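Local coordinates for protein eukaryotic translation initiation factor 2D (Homo sapiens, PDB 5W2F) that delivers tRNA to the P-site of the eukaryotic ribosome without GTP during translation initiation, the present chain being its C-terminal part with SWIB/MDM2 and SUI1 regions, at residues T116-Q119 against K125-V128; V128-E133 against N157-A162; S141-L146 against L166-Q171; Q148-S153 against V175-W180. One frame throughout, in Å; residues are numbered along the deposited sequence. Where two conformers were deposited one is given.

In the fold
All four contacts belong to the SUI1 part of the chain, where two helices cover one face of a mixed beta sheet. Contact 1 is part of the hairpin of strands 113-121 and 124-130 in that sheet. Contact 2 begins at Val128, where contact 1 ends, and its centre lies about 13 Å from that of contact 1. Contact 3 lays helix 139-150 on strand 166-171, which pairs with the hairpin through Thr127 O and Ile170 N, 2.8 Å apart. Contact 4, centred about 9 Å from contact 3, joins the end of the same helix to helix 175-185. Bound formates, probably from the crystallisation liquor, sit at contacts 1 and 4, whose centres are about 12 Å apart.

Contact 1: T116-Q119 against K125-V128; sequences TLAQ and KVTV. With FMT (formic acid), chain D.
Ala118 O is gripped from strand 124-130 by Val126 N at 2.8 Å, a nearly straight bond (165° at the hydrogen), and by a longer CA-H contact from Lys125 CA at 3.3 Å. The return bond, Ala118 N to Val126 O, closes the pair, and Val126 O in turn takes a CA-H contact from Leu117. Thr116 and Val128 repeat the pattern, Thr116 O accepting from Val128 N at 2.8 Å and Val128 O accepting from Thr116 N. These hydrogen-bonded pairs alternate with the non-hydrogen-bonded pairs Leu117-Thr127 and Gln119-Lys125, the register of an antiparallel beta hairpin inside the SUI1 sheet, formed by its first two strands along the chain; strand 124-130 also pairs on its other edge with strand 166-171. Side chains therefore divide between two faces. Thr116, Ala118, Val126 and Val128 share one, where Ala118 CB meets the CG2 branch of Val126 at 4.0 Å. On the other, Leu117 and Thr127 run side by side in the same direction. Leu117 CD2 touches Thr127 OG1 at 3.5 Å, while that hydroxyl is hydrogen-bonded to Gly172 O and Gln174 N, which ties the hairpin to the turn leading into helix 175-185. Farther along this face the aliphatic part of Lys125 begins alongside Leu117, its CG 4.1 Å from Leu117 CD2. CG stands opposite the backbone N (chi1 -167°), and a bend at chi3 (-95°) carries the ammonium to a formate, probably from the crystallisation liquor: Lys125 NZ bonds its O2 at 2.8 Å and its O1 only weakly. Asn173 ND2 also bonds this formate.

Contact 2: V128-E133 against N157-A162; sequences VVRNLE and NPAPGA
Arg130 reaches across to the backbone of Pro160 with both terminal nitrogens. NH2 gives the stronger bond, 2.8 Å from Arg130 NH2 to Pro160 O, lying in the carbonyl plane on a lone pair and close to the guanidinium plane; the bond from NH1 to the same oxygen is weak. A single carbonyl is thus held in the fork of the guanidinium. Ala159 CB lies over one face of that group, offset toward its rim and 3.8 Å from Arg130 NH2, and Pro160 CD lies 3.7 Å from the same NH2. A water bridges the two sides: it donates to Ala159 O at 2.8 Å and weakly accepts from Arg130 NH1. Behind these groups the arginine chain leaves its strand extended, with CG opposite the backbone N (chi1 174°), and turns at chi3 (-68°) to present the fork. In the SUI1 sheet strand 166-171 runs between strands 124-130 and 154-158, so the side chain spans this intervening strand, reaching Ala159 and Pro160 beyond it. The bases of both partners are set by backbone pairing, Arg130 with Asp114 and Ala159 with Ser165. Gln167 on the intervening strand touches Arg130, Ala159 and Pro160.

Contact 3: S141-L146 against L166-Q171; sequences SVAAIL and LQVQIQ
Leu146 and Ile170 meet at about a right angle, one reaching from helix 139-150 and the other from strand 166-171. The contact is made by the CD1 methyl of Leu146, which lies 3.9 Å from Ile170 CD1 and 4.0 Å from Ile170 CG1, so the leucine methyl sits against the end of the longer isoleucine branch. That branch starts opposite the carbonyl carbon, with CG1 beside the backbone N, and its chi2 of 95° departs from the usual staggered positions. About one turn earlier in the helix, Val142 and Ala143 receive the two methyls of Val168 from the strand. Val168 CG1, placed opposite the backbone N (chi1 176°), approaches Ala143 CB at 4.0 Å and comes almost as near to the alanine backbone at CA. The other methyl, Val168 CG2, faces Val142 CG1 more loosely at 4.4 Å. Ala143 CA and Val168 CA are the nearest such pair across the two segments, 6.1 Å apart, consistent with the small alanine side chain. All five side chains are buried, and no hydrogen bond crosses between the two segments; the joint is wholly apolar. Helix and strand segments run nearly parallel, at 12° with their axes 8.7 Å apart, so that Val142 and Leu146, one turn apart, meet Val168 and Ile170, alternate residues on the same face of the strand. This is the helix-on-sheet packing of the SUI1 fold. Around it, Ala143 touches Val156 of the outer strand 154-158, Leu132 touches Val168, and helix 175-185 packs alongside through Leu178 on Leu146 and Leu181 on Val142.

Contact 4: Q148-S153 against V175-W180; sequences QRCQAS and VHHLGW. With FMT (formic acid), chain C.
Arg149 leaves its helix with CG opposite the backbone N (chi1 -171°) and bends at chi2 (74°), which lays its outer chain over the indole of Trp180, whose CG is itself opposite the backbone N (chi1 162°). The guanidinium stacks flat on the ring, with Arg149 CZ 3.6 Å from the centroid of the six-membered ring, a cation-pi contact over the face. Arg149 CD adds a CH-pi contact to the same ring. A formate, probably from the crystallisation liquor, lies at the guanidinium edge: Arg149 NE bonds its O2 at 2.8 Å and Arg149 NH1 its O1 at 2.9 Å, both nearly straight. His177 ND1 reaches O2 as well, at 2.6 Å, so that oxygen is held from both helices. Cys150 SG approaches the His177 ring obliquely, 3.6 Å from His177 CD2, and His176 NE2 lies over one face of that ring. The end of helix 139-150 is thereby joined at the surface to the first turns of helix 175-185, the two helices that cover the SUI1 sheet. With three N-H donors turned on one small carboxylate, the site is probably suited to an anion, whose charge probably offsets that of the arginine and would favour a protonated histidine.

Contact 1: T116-Q119 against K125-V128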
loop_
_atom_site.group_PDB
_atom_site.type_symbol
_atom_site.label_atom_id
_atom_site.label_comp_id
_atom_site.label_asym_id
_atom_site.label_seq_id
_atom_site.Cartn_x
_atom_site.Cartn_y
_atom_site.Cartn_z
ATOM N N THR A 116 -14.219 14.616 2.500
ATOM C CA THR A 116 -14.170 16.041 2.383
ATOM C C THR A 116 -15.573 16.644 2.268
ATOM O O THR A 116 -16.411 16.116 1.539
ATOM C CB THR A 116 -13.322 16.346 1.147
ATOM O OG1 THR A 116 -12.060 15.641 1.261
ATOM C CG2 THR A 116 -13.128 17.822 0.986
ATOM N N LEU A 117 -15.777 17.760 2.950
ATOM C CA LEU A 117 -16.982 18.565 2.808
ATOM C C LEU A 117 -16.738 19.553 1.697
ATOM O O LEU A 117 -15.658 20.131 1.602
ATOM C CB LEU A 117 -17.286 19.285 4.123
ATOM C CG LEU A 117 -17.715 18.332 5.219
ATOM C CD1 LEU A 117 -17.648 19.011 6.584
ATOM C CD2 LEU A 117 -19.115 17.783 4.957
ATOM N N ALA A 118 -17.752 19.746 0.862
ATOM C CA ALA A 118 -17.660 20.645 -0.274
ATOM C C ALA A 118 -18.989 21.319 -0.509
ATOM O O ALA A 118 -20.013 20.911 0.040
ATOM C CB ALA A 118 -17.244 19.884 -1.523
ATOM N N GLN A 119 -18.926 22.392 -1.286
ATOM C CA GLN A 119 -20.123 23.118 -1.703
ATOM C C GLN A 119 -20.533 22.756 -3.120
ATOM O O GLN A 119 -19.729 22.858 -4.025
ATOM C CB GLN A 119 -19.854 24.603 -1.631
ATOM C CG GLN A 119 -19.650 25.112 -0.221
ATOM C CD GLN A 119 -20.879 24.904 0.648
ATOM O OE1 GLN A 119 -22.014 25.029 0.186
ATOM N NE2 GLN A 119 -20.654 24.553 1.896
ATOM N N LYS A 125 -24.172 21.776 1.008
ATOM C CA LYS A 125 -22.976 21.069 1.397
ATOM C C LYS A 125 -23.147 19.620 1.000
ATOM O O LYS A 125 -24.253 19.078 1.029
ATOM C CB LYS A 125 -22.825 21.214 2.905
ATOM C CG LYS A 125 -21.510 20.827 3.507
ATOM C CD LYS A 125 -21.397 21.327 4.952
ATOM C CE LYS A 125 -20.690 22.669 5.086
ATOM N NZ LYS A 125 -20.554 23.060 6.525
ATOM N N VAL A 126 -22.045 19.020 0.582
ATOM C CA VAL A 126 -21.967 17.600 0.292
ATOM C C VAL A 126 -20.717 17.007 0.917
ATOM O O VAL A 126 -19.767 17.720 1.228
ATOM C CB VAL A 126 -21.960 17.309 -1.220
ATOM C CG1 VAL A 126 -23.280 17.755 -1.834
ATOM C CG2 VAL A 126 -20.743 17.920 -1.918
ATOM N N THR A 127 -20.758 15.698 1.107
ATOM C CA THR A 127 -19.648 14.915 1.649
ATOM C C THR A 127 -19.124 14.022 0.540
ATOM O O THR A 127 -19.904 13.320 -0.116
ATOM C CB THR A 127 -20.119 14.083 2.850
ATOM O OG1 THR A 127 -20.724 14.944 3.814
ATOM C CG2 THR A 127 -18.981 13.350 3.505
ATOM N N VAL A 128 -17.814 14.086 0.294
ATOM C CA VAL A 128 -17.186 13.360 -0.807
ATOM C C VAL A 128 -16.135 12.406 -0.250
ATOM O O VAL A 128 -15.287 12.815 0.545
ATOM C CB VAL A 128 -16.564 14.340 -1.812
ATOM C CG1 VAL A 128 -15.902 13.592 -2.958
ATOM C CG2 VAL A 128 -17.606 15.375 -2.290
HETATM C C FMT D . -23.575 22.336 8.116
HETATM O O1 FMT D . -22.853 21.370 8.193
HETATM O O2 FMT D . -23.018 23.462 7.712
#

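Contact 2: V128-E133 against N157-A162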
loop_
_atom_site.group_PDB
_atom_site.type_symbol
_atom_site.label_atom_id
_atom_site.label_comp_id
_atom_site.label_asym_id
_atom_site.label_seq_id
_atom_site.Cartn_x
_atom_site.Cartn_y
_atom_site.Cartn_z
ATOM N N VAL A 128 -17.814 14.086 0.294
ATOM C CA VAL A 128 -17.186 13.360 -0.807
ATOM C C VAL A 128 -16.135 12.406 -0.250
ATOM O O VAL A 128 -15.287 12.815 0.545
ATOM C CB VAL A 128 -16.564 14.340 -1.812
ATOM C CG1 VAL A 128 -15.902 13.592 -2.958
ATOM C CG2 VAL A 128 -17.606 15.375 -2.290
ATOM N N VAL A 129 -16.210 11.142 -0.673
ATOM C CA VAL A 129 -15.377 10.072 -0.119
ATOM C C VAL A 129 -14.589 9.398 -1.226
ATOM O O VAL A 129 -15.184 8.787 -2.125
ATOM C CB VAL A 129 -16.216 9.035 0.647
ATOM C CG1 VAL A 129 -15.296 8.065 1.397
ATOM C CG2 VAL A 129 -17.199 9.726 1.595
ATOM N N ARG A 130 -13.259 9.533 -1.157
ATOM C CA ARG A 130 -12.325 9.022 -2.153
ATOM C C ARG A 130 -11.487 7.882 -1.559
ATOM O O ARG A 130 -11.179 7.891 -0.376
ATOM C CB ARG A 130 -11.372 10.193 -2.539
ATOM C CG ARG A 130 -10.227 9.848 -3.475
ATOM C CD ARG A 130 -9.355 11.060 -3.724
ATOM N NE ARG A 130 -10.069 12.073 -4.512
ATOM C CZ ARG A 130 -9.964 12.267 -5.821
ATOM N NH1 ARG A 130 -9.139 11.556 -6.563
ATOM N NH2 ARG A 130 -10.712 13.190 -6.395
ATOM N N ASN A 131 -11.111 6.937 -2.424
ATOM C CA ASN A 131 -10.199 5.821 -2.145
ATOM C C ASN A 131 -10.797 4.662 -1.381
ATOM O O ASN A 131 -10.076 3.846 -0.815
ATOM C CB ASN A 131 -8.880 6.283 -1.509
ATOM C CG ASN A 131 -7.999 6.984 -2.481
ATOM O OD1 ASN A 131 -7.981 6.664 -3.684
ATOM N ND2 ASN A 131 -7.218 7.917 -1.973
ATOM N N LEU A 132 -12.115 4.520 -1.427
ATOM C CA LEU A 132 -12.732 3.381 -0.776
ATOM C C LEU A 132 -12.211 2.076 -1.363
ATOM O O LEU A 132 -11.992 1.112 -0.626
ATOM C CB LEU A 132 -14.253 3.442 -0.900
ATOM C CG LEU A 132 -14.910 4.554 -0.076
ATOM C CD1 LEU A 132 -16.337 4.786 -0.556
ATOM C CD2 LEU A 132 -14.889 4.224 1.403
ATOM N N GLU A 133 -12.011 2.033 -2.681
ATOM C CA GLU A 133 -11.599 0.799 -3.337
ATOM C C GLU A 133 -10.191 0.381 -2.903
ATOM O O GLU A 133 -9.863 -0.791 -2.946
ATOM C CB GLU A 133 -11.694 0.943 -4.863
ATOM C CG GLU A 133 -13.131 1.224 -5.366
ATOM C CD GLU A 133 -13.248 2.018 -6.712
ATOM O OE1 GLU A 133 -12.722 3.150 -6.882
ATOM O OE2 GLU A 133 -13.907 1.522 -7.634
ATOM N N ASN A 157 -19.678 8.500 -8.575
ATOM C CA ASN A 157 -19.178 9.173 -9.776
ATOM C C ASN A 157 -17.677 8.958 -9.876
ATOM O O ASN A 157 -17.008 8.652 -8.867
ATOM C CB ASN A 157 -19.371 10.697 -9.697
ATOM C CG ASN A 157 -20.808 11.120 -9.502
ATOM O OD1 ASN A 157 -21.111 11.956 -8.649
ATOM N ND2 ASN A 157 -21.692 10.568 -10.302
ATOM N N PRO A 158 -17.107 9.171 -11.071
ATOM C CA PRO A 158 -15.641 9.150 -11.167
ATOM C C PRO A 158 -15.012 10.239 -10.304
ATOM O O PRO A 158 -15.508 11.365 -10.255
ATOM C CB PRO A 158 -15.380 9.414 -12.652
ATOM C CG PRO A 158 -16.626 8.983 -13.329
ATOM C CD PRO A 158 -17.731 9.355 -12.390
ATOM N N ALA A 159 -13.945 9.884 -9.598
ATOM C CA ALA A 159 -13.221 10.832 -8.787
ATOM C C ALA A 159 -12.269 11.595 -9.691
ATOM O O ALA A 159 -11.481 10.992 -10.383
ATOM C CB ALA A 159 -12.448 10.123 -7.711
ATOM N N PRO A 160 -12.344 12.930 -9.697
ATOM C CA PRO A 160 -11.419 13.682 -10.554
ATOM C C PRO A 160 -9.969 13.490 -10.135
ATOM O O PRO A 160 -9.656 13.480 -8.931
ATOM C CB PRO A 160 -11.855 15.137 -10.379
ATOM C CG PRO A 160 -12.667 15.163 -9.146
ATOM C CD PRO A 160 -13.262 13.806 -8.957
ATOM N N GLY A 161 -9.103 13.280 -11.118
ATOM C CA GLY A 161 -7.685 13.139 -10.849
ATOM C C GLY A 161 -7.072 12.089 -11.724
ATOM O O GLY A 161 -7.687 11.640 -12.690
ATOM N N ALA A 162 -5.860 11.686 -11.364
ATOM C CA ALA A 162 -5.070 10.749 -12.166
ATOM C C ALA A 162 -5.596 9.310 -12.065
ATOM O O ALA A 162 -5.680 8.594 -13.070
ATOM C CB ALA A 162 -3.606 10.825 -11.740
HETATM O O HOH W 1 -8.975 10.124 -9.356
#

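Contact 3: S141-L146 against L166-Q171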
loop_
_atom_site.group_PDB
_atom_site.type_symbol
_atom_site.label_atom_id
_atom_site.label_comp_id
_atom_site.label_asym_id
_atom_site.label_seq_id
_atom_site.Cartn_x
_atom_site.Cartn_y
_atom_site.Cartn_z
ATOM N N SER A 141 -21.878 -0.155 -2.769
ATOM C CA SER A 141 -22.329 -0.683 -1.486
ATOM C C SER A 141 -22.284 0.369 -0.381
ATOM O O SER A 141 -23.247 0.579 0.367
ATOM C CB SER A 141 -21.484 -1.865 -1.075
ATOM O OG SER A 141 -21.868 -2.315 0.191
ATOM N N VAL A 142 -21.161 1.060 -0.301
ATOM C CA VAL A 142 -21.025 2.147 0.670
ATOM C C VAL A 142 -22.097 3.225 0.448
ATOM O O VAL A 142 -22.719 3.695 1.412
ATOM C CB VAL A 142 -19.613 2.745 0.634
ATOM C CG1 VAL A 142 -19.536 3.993 1.491
ATOM C CG2 VAL A 142 -18.583 1.715 1.094
ATOM N N ALA A 143 -22.347 3.569 -0.813
ATOM C CA ALA A 143 -23.387 4.547 -1.133
ATOM C C ALA A 143 -24.770 4.124 -0.664
ATOM O O ALA A 143 -25.516 4.946 -0.129
ATOM C CB ALA A 143 -23.389 4.885 -2.609
ATOM N N ALA A 144 -25.076 2.841 -0.804
ATOM C CA ALA A 144 -26.372 2.309 -0.365
ATOM C C ALA A 144 -26.500 2.306 1.161
ATOM O O ALA A 144 -27.516 2.728 1.717
ATOM C CB ALA A 144 -26.635 0.923 -0.947
ATOM N N ILE A 145 -25.454 1.866 1.838
ATOM C CA ILE A 145 -25.430 1.871 3.292
ATOM C C ILE A 145 -25.604 3.302 3.834
ATOM O O ILE A 145 -26.402 3.543 4.750
ATOM C CB ILE A 145 -24.113 1.263 3.824
ATOM C CG1 ILE A 145 -24.047 -0.244 3.537
ATOM C CG2 ILE A 145 -23.958 1.542 5.312
ATOM C CD1 ILE A 145 -22.653 -0.816 3.668
ATOM N N LEU A 146 -24.846 4.238 3.271
ATOM C CA LEU A 146 -24.912 5.614 3.732
ATOM C C LEU A 146 -26.228 6.309 3.388
ATOM O O LEU A 146 -26.690 7.149 4.157
ATOM C CB LEU A 146 -23.741 6.438 3.194
ATOM C CG LEU A 146 -22.383 6.035 3.764
ATOM C CD1 LEU A 146 -21.297 6.826 3.057
ATOM C CD2 LEU A 146 -22.324 6.323 5.256
ATOM N N LEU A 166 -13.550 5.601 -8.246
ATOM C CA LEU A 166 -14.875 6.139 -8.014
ATOM C C LEU A 166 -14.925 6.753 -6.634
ATOM O O LEU A 166 -14.241 6.299 -5.708
ATOM C CB LEU A 166 -15.899 5.024 -8.069
ATOM C CG LEU A 166 -15.992 4.290 -9.412
ATOM C CD1 LEU A 166 -16.917 3.106 -9.234
ATOM C CD2 LEU A 166 -16.463 5.227 -10.492
ATOM N N GLN A 167 -15.754 7.768 -6.509
ATOM C CA GLN A 167 -16.012 8.391 -5.218
ATOM C C GLN A 167 -17.508 8.347 -4.912
ATOM O O GLN A 167 -18.355 8.243 -5.815
ATOM C CB GLN A 167 -15.520 9.840 -5.195
ATOM C CG GLN A 167 -16.196 10.749 -6.203
ATOM C CD GLN A 167 -15.586 12.122 -6.180
ATOM O OE1 GLN A 167 -14.436 12.289 -5.784
ATOM N NE2 GLN A 167 -16.312 13.085 -6.651
ATOM N N VAL A 168 -17.826 8.388 -3.627
ATOM C CA VAL A 168 -19.185 8.494 -3.155
ATOM C C VAL A 168 -19.442 9.932 -2.740
ATOM O O VAL A 168 -18.645 10.521 -2.019
ATOM C CB VAL A 168 -19.434 7.553 -1.975
ATOM C CG1 VAL A 168 -20.833 7.714 -1.402
ATOM C CG2 VAL A 168 -19.161 6.113 -2.381
ATOM N N GLN A 169 -20.568 10.477 -3.181
ATOM C CA GLN A 169 -21.052 11.757 -2.704
ATOM C C GLN A 169 -22.325 11.549 -1.923
ATOM O O GLN A 169 -23.224 10.817 -2.379
ATOM C CB GLN A 169 -21.274 12.678 -3.876
ATOM C CG GLN A 169 -19.980 13.094 -4.530
ATOM C CD GLN A 169 -20.180 14.205 -5.549
ATOM O OE1 GLN A 169 -21.224 14.267 -6.215
ATOM N NE2 GLN A 169 -19.181 15.086 -5.686
ATOM N N ILE A 170 -22.421 12.214 -0.781
ATOM C CA ILE A 170 -23.632 12.173 0.021
ATOM C C ILE A 170 -24.099 13.612 0.252
ATOM O O ILE A 170 -23.300 14.461 0.606
ATOM C CB ILE A 170 -23.433 11.487 1.391
ATOM C CG1 ILE A 170 -22.613 10.192 1.267
ATOM C CG2 ILE A 170 -24.794 11.243 2.047
ATOM C CD1 ILE A 170 -21.117 10.401 1.539
ATOM N N GLN A 171 -25.389 13.874 0.033
ATOM C CA GLN A 171 -25.913 15.206 0.319
ATOM C C GLN A 171 -25.761 15.512 1.815
ATOM O O GLN A 171 -25.963 14.646 2.670
ATOM C CB GLN A 171 -27.381 15.287 -0.098
ATOM C CG GLN A 171 -27.592 15.276 -1.593
ATOM C CD GLN A 171 -26.943 16.446 -2.319
ATOM O OE1 GLN A 171 -26.289 16.263 -3.352
ATOM N NE2 GLN A 171 -27.127 17.650 -1.790
#

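Contact 4: Q148-S153 against V175-W180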
loop_
_atom_site.group_PDB
_atom_site.type_symbol
_atom_site.label_atom_id
_atom_site.label_comp_id
_atom_site.label_asym_id
_atom_site.label_seq_id
_atom_site.Cartn_x
_atom_site.Cartn_y
_atom_site.Cartn_z
ATOM N N GLN A 148 -29.149 5.040 3.551
ATOM C CA GLN A 148 -29.995 4.641 4.682
ATOM C C GLN A 148 -29.548 5.269 5.999
ATOM O O GLN A 148 -30.372 5.843 6.703
ATOM C CB GLN A 148 -30.008 3.114 4.827
ATOM C CG GLN A 148 -30.937 2.564 5.911
ATOM C CD GLN A 148 -32.411 2.787 5.607
ATOM O OE1 GLN A 148 -33.139 3.394 6.401
ATOM N NE2 GLN A 148 -32.858 2.299 4.454
ATOM N N ARG A 149 -28.251 5.172 6.316
ATOM C CA ARG A 149 -27.708 5.655 7.599
ATOM C C ARG A 149 -27.877 7.162 7.733
ATOM O O ARG A 149 -28.257 7.655 8.802
ATOM C CB ARG A 149 -26.222 5.296 7.743
ATOM C CG ARG A 149 -25.593 5.546 9.119
ATOM C CD ARG A 149 -26.044 4.501 10.135
ATOM N NE ARG A 149 -25.320 4.593 11.407
ATOM C CZ ARG A 149 -25.352 3.667 12.367
ATOM N NH1 ARG A 149 -24.652 3.858 13.479
ATOM N NH2 ARG A 149 -26.075 2.544 12.237
ATOM N N CYS A 150 -27.591 7.881 6.646
ATOM C CA CYS A 150 -27.620 9.339 6.651
ATOM C C CYS A 150 -28.994 9.943 6.374
ATOM O O CYS A 150 -29.194 11.128 6.632
ATOM C CB CYS A 150 -26.651 9.885 5.616
ATOM S SG CYS A 150 -24.945 9.329 5.803
ATOM N N GLN A 151 -29.913 9.155 5.817
ATOM C CA GLN A 151 -31.206 9.663 5.323
ATOM C C GLN A 151 -30.986 10.826 4.354
ATOM O O GLN A 151 -31.578 11.905 4.479
ATOM C CB GLN A 151 -32.143 10.034 6.488
ATOM C CG GLN A 151 -32.503 8.844 7.372
ATOM C CD GLN A 151 -33.291 7.762 6.644
ATOM O OE1 GLN A 151 -34.131 8.055 5.791
ATOM N NE2 GLN A 151 -33.026 6.499 6.984
ATOM N N ALA A 152 -30.084 10.583 3.406
ATOM C CA ALA A 152 -29.667 11.581 2.444
ATOM C C ALA A 152 -29.239 10.884 1.166
ATOM O O ALA A 152 -28.693 9.777 1.196
ATOM C CB ALA A 152 -28.508 12.390 2.998
ATOM N N SER A 153 -29.484 11.550 0.048
ATOM C CA SER A 153 -29.164 11.026 -1.255
ATOM C C SER A 153 -27.659 10.786 -1.419
ATOM O O SER A 153 -26.837 11.627 -1.059
ATOM C CB SER A 153 -29.610 12.005 -2.322
ATOM O OG SER A 153 -29.386 11.458 -3.602
ATOM N N VAL A 175 -19.870 13.531 7.682
ATOM C CA VAL A 175 -18.542 13.028 8.049
ATOM C C VAL A 175 -18.600 12.063 9.242
ATOM O O VAL A 175 -17.930 11.021 9.244
ATOM C CB VAL A 175 -17.576 14.181 8.324
ATOM C CG1 VAL A 175 -16.184 13.667 8.687
ATOM C CG2 VAL A 175 -17.507 15.154 7.154
ATOM N N HIS A 176 -19.413 12.400 10.234
ATOM C CA HIS A 176 -19.563 11.545 11.417
ATOM C C HIS A 176 -20.073 10.151 11.094
ATOM O O HIS A 176 -19.664 9.177 11.718
ATOM C CB HIS A 176 -20.418 12.230 12.478
ATOM C CG HIS A 176 -21.783 12.627 12.008
ATOM N ND1 HIS A 176 -21.982 13.630 11.080
ATOM C CD2 HIS A 176 -23.017 12.167 12.345
ATOM C CE1 HIS A 176 -23.282 13.763 10.860
ATOM N NE2 HIS A 176 -23.933 12.906 11.636
ATOM N N HIS A 177 -20.923 10.038 10.086
ATOM C CA HIS A 177 -21.398 8.728 9.663
ATOM C C HIS A 177 -20.300 7.909 8.984
ATOM O O HIS A 177 -20.287 6.678 9.099
ATOM C CB HIS A 177 -22.608 8.866 8.745
ATOM C CG HIS A 177 -23.813 9.430 9.427
ATOM N ND1 HIS A 177 -24.407 8.837 10.524
ATOM C CD2 HIS A 177 -24.536 10.542 9.161
ATOM C CE1 HIS A 177 -25.450 9.561 10.896
ATOM N NE2 HIS A 177 -25.562 10.591 10.073
ATOM N N LEU A 178 -19.402 8.578 8.263
ATOM C CA LEU A 178 -18.233 7.876 7.724
ATOM C C LEU A 178 -17.309 7.400 8.836
ATOM O O LEU A 178 -16.682 6.354 8.704
ATOM C CB LEU A 178 -17.431 8.729 6.739
ATOM C CG LEU A 178 -17.908 8.743 5.301
ATOM C CD1 LEU A 178 -17.795 7.349 4.690
ATOM C CD2 LEU A 178 -19.318 9.295 5.167
ATOM N N GLY A 179 -17.181 8.178 9.905
ATOM C CA GLY A 179 -16.426 7.703 11.057
ATOM C C GLY A 179 -16.982 6.396 11.582
ATOM O O GLY A 179 -16.238 5.428 11.786
ATOM N N TRP A 180 -18.301 6.332 11.750
ATOM C CA TRP A 180 -18.928 5.084 12.165
ATOM C C TRP A 180 -18.614 3.951 11.184
ATOM O O TRP A 180 -18.163 2.872 11.570
ATOM C CB TRP A 180 -20.438 5.275 12.305
ATOM C CG TRP A 180 -21.187 3.989 12.302
ATOM C CD1 TRP A 180 -21.276 3.097 13.325
ATOM C CD2 TRP A 180 -21.879 3.394 11.186
ATOM N NE1 TRP A 180 -22.003 1.999 12.934
ATOM C CE2 TRP A 180 -22.393 2.160 11.630
ATOM C CE3 TRP A 180 -22.140 3.803 9.876
ATOM C CZ2 TRP A 180 -23.144 1.323 10.803
ATOM C CZ3 TRP A 180 -22.869 2.952 9.038
ATOM C CH2 TRP A 180 -23.365 1.733 9.514
HETATM C C FMT C . -23.222 7.170 13.166
HETATM O O1 FMT C . -23.250 6.345 14.073
HETATM O O2 FMT C . -23.701 6.800 11.984
#